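PDB 4H0A: uncharacterized protein from Staphylococcus aureus subsp. aureus, which is of unknown function but belongs to the CAP family of cysteine-rich secretory proteins and pairs a CAP domain with a CAP-associated N-terminal region. Local coordinates for residues E175-A178 and P182-L185. Numbering follows the deposited sequence.
Sequences EMLA and PYQL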
loop_
_atom_site.group_PDB
_atom_site.type_symbol
_atom_site.label_atom_id
_atom_site.label_comp_id
_atom_site.label_asym_id
_atom_site.label_seq_id
_atom_site.Cartn_x
_atom_site.Cartn_y
_atom_site.Cartn_z
ATOM N N GLU A 175 2.745 -7.810 -15.351
ATOM C CA GLU A 175 1.307 -7.602 -15.627
ATOM C C GLU A 175 0.641 -6.990 -14.406
ATOM O O GLU A 175 -0.191 -6.110 -14.597
ATOM C CB GLU A 175 0.517 -8.823 -16.166
ATOM C CG GLU A 175 1.126 -10.193 -15.975
ATOM C CD GLU A 175 2.375 -10.531 -16.770
ATOM O OE1 GLU A 175 2.376 -10.358 -18.010
ATOM O OE2 GLU A 175 3.375 -10.930 -16.131
HETATM N N MSE A 176 1.064 -7.336 -13.159
HETATM C CA MSE A 176 0.488 -6.667 -11.988
HETATM C C MSE A 176 0.923 -5.207 -11.981
HETATM O O MSE A 176 0.124 -4.325 -11.682
HETATM C CB MSE A 176 0.918 -7.349 -10.663
HETATM C CG MSE A 176 0.304 -6.707 -9.424
HETATM SE SE MSE A 176 -1.527 -7.295 -9.214
HETATM C CE MSE A 176 -2.462 -5.839 -9.806
ATOM N N LEU A 177 2.189 -4.958 -12.286
ATOM C CA LEU A 177 2.730 -3.606 -12.321
ATOM C C LEU A 177 1.964 -2.732 -13.350
ATOM O O LEU A 177 1.603 -1.602 -13.031
ATOM C CB LEU A 177 4.231 -3.681 -12.666
ATOM C CG LEU A 177 5.076 -2.458 -12.423
ATOM C CD1 LEU A 177 5.126 -2.083 -10.966
ATOM C CD2 LEU A 177 6.492 -2.701 -12.907
ATOM N N ALA A 178 1.649 -3.271 -14.537
ATOM C CA ALA A 178 0.870 -2.524 -15.544
ATOM C C ALA A 178 -0.561 -2.252 -15.054
ATOM O O ALA A 178 -1.120 -1.188 -15.319
ATOM C CB ALA A 178 0.810 -3.295 -16.853
ATOM N N PRO A 182 1.766 2.128 -10.644
ATOM C CA PRO A 182 2.122 2.996 -9.502
ATOM C C PRO A 182 2.999 4.203 -9.841
ATOM O O PRO A 182 3.243 5.023 -8.952
ATOM C CB PRO A 182 2.833 2.052 -8.525
ATOM C CG PRO A 182 3.129 0.803 -9.276
ATOM C CD PRO A 182 2.561 0.884 -10.656
ATOM N N TYR A 183 3.473 4.327 -11.093
ATOM C CA TYR A 183 4.289 5.453 -11.530
ATOM C C TYR A 183 3.645 6.103 -12.740
ATOM O O TYR A 183 2.780 5.507 -13.395
ATOM C CB TYR A 183 5.711 4.993 -11.871
ATOM C CG TYR A 183 6.318 4.068 -10.844
ATOM C CD1 TYR A 183 6.928 4.570 -9.703
ATOM C CD2 TYR A 183 6.271 2.688 -11.005
ATOM C CE1 TYR A 183 7.483 3.723 -8.747
ATOM C CE2 TYR A 183 6.823 1.831 -10.056
ATOM C CZ TYR A 183 7.430 2.354 -8.930
ATOM O OH TYR A 183 8.003 1.500 -8.022
ATOM N N GLN A 184 4.057 7.333 -13.031
ATOM C CA GLN A 184 3.550 8.067 -14.181
ATOM C C GLN A 184 4.008 7.376 -15.456
ATOM O O GLN A 184 5.178 7.002 -15.562
ATOM C CB GLN A 184 4.043 9.527 -14.150
ATOM C CG GLN A 184 3.374 10.432 -15.185
ATOM C CD GLN A 184 3.839 11.867 -15.078
ATOM O OE1 GLN A 184 4.874 12.177 -14.474
ATOM N NE2 GLN A 184 3.095 12.778 -15.688
ATOM N N LEU A 185 3.093 7.195 -16.413
ATOM C CA LEU A 185 3.430 6.569 -17.689
ATOM C C LEU A 185 3.939 7.604 -18.666
ATOM O O LEU A 185 3.496 8.752 -18.638
ATOM C CB LEU A 185 2.207 5.869 -18.303
ATOM C CG LEU A 185 1.763 4.563 -17.670
ATOM C CD1 LEU A 185 0.386 4.179 -18.170
ATOM C CD2 LEU A 185 2.746 3.439 -17.975
#
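Leu-177 carries the whole first segment's share of this contact, meeting Pro-182 and Tyr-183 just beyond the end of helix 174-180. It touches the second segment with both backbone and side chain. Leu-177 O lies 3.6 Å from Pro-182 CD, a close carbon-oxygen contact. In the isobutyl group, chi1 of -165° sets CG anti to the backbone N and chi2 of 63° swings CD1 onto the proline ring, where Leu-177 CD1 lies 3.9 Å from Pro-182 CG and equally far from Pro-182 CD. This methyl therefore sits against the CG-CD edge of the pyrrolidine, the two side chains crossing at about a right angle. The same CD1 also reaches the edge of the Tyr-183 ring, near its plane and 4.4 Å from Tyr-183 CE2, while one face of that ring takes Pro-182 CB, 4.2 Å above it and displaced toward the rim. Leu-177 packs further on Phe-126 and Phe-135, from strands 125-128 and 131-136 of the three-stranded sheet, and on Leu-147 of the outermost strand 145-150 of the seven-stranded one. Phe-135 also meets Tyr-183 edge-to-face, and the phenol hydroxyl is hydrogen-bonded to Gln-145 O and Gln-156 NE2. Ala-178, next along the helix, turns its methyl away from the second segment. Within the CAP-associated N-terminal region the contact thus links helix 174-180 to the loop leading into the short strand 184-185, which joins the three-stranded sheet. No hydrogen bond crosses between the two segments: apart from the approach of the Leu-177 carbonyl to the proline ring, they meet by apolar contact alone, over a small buried area, and the polar needs of Tyr-183 are met by residues outside them.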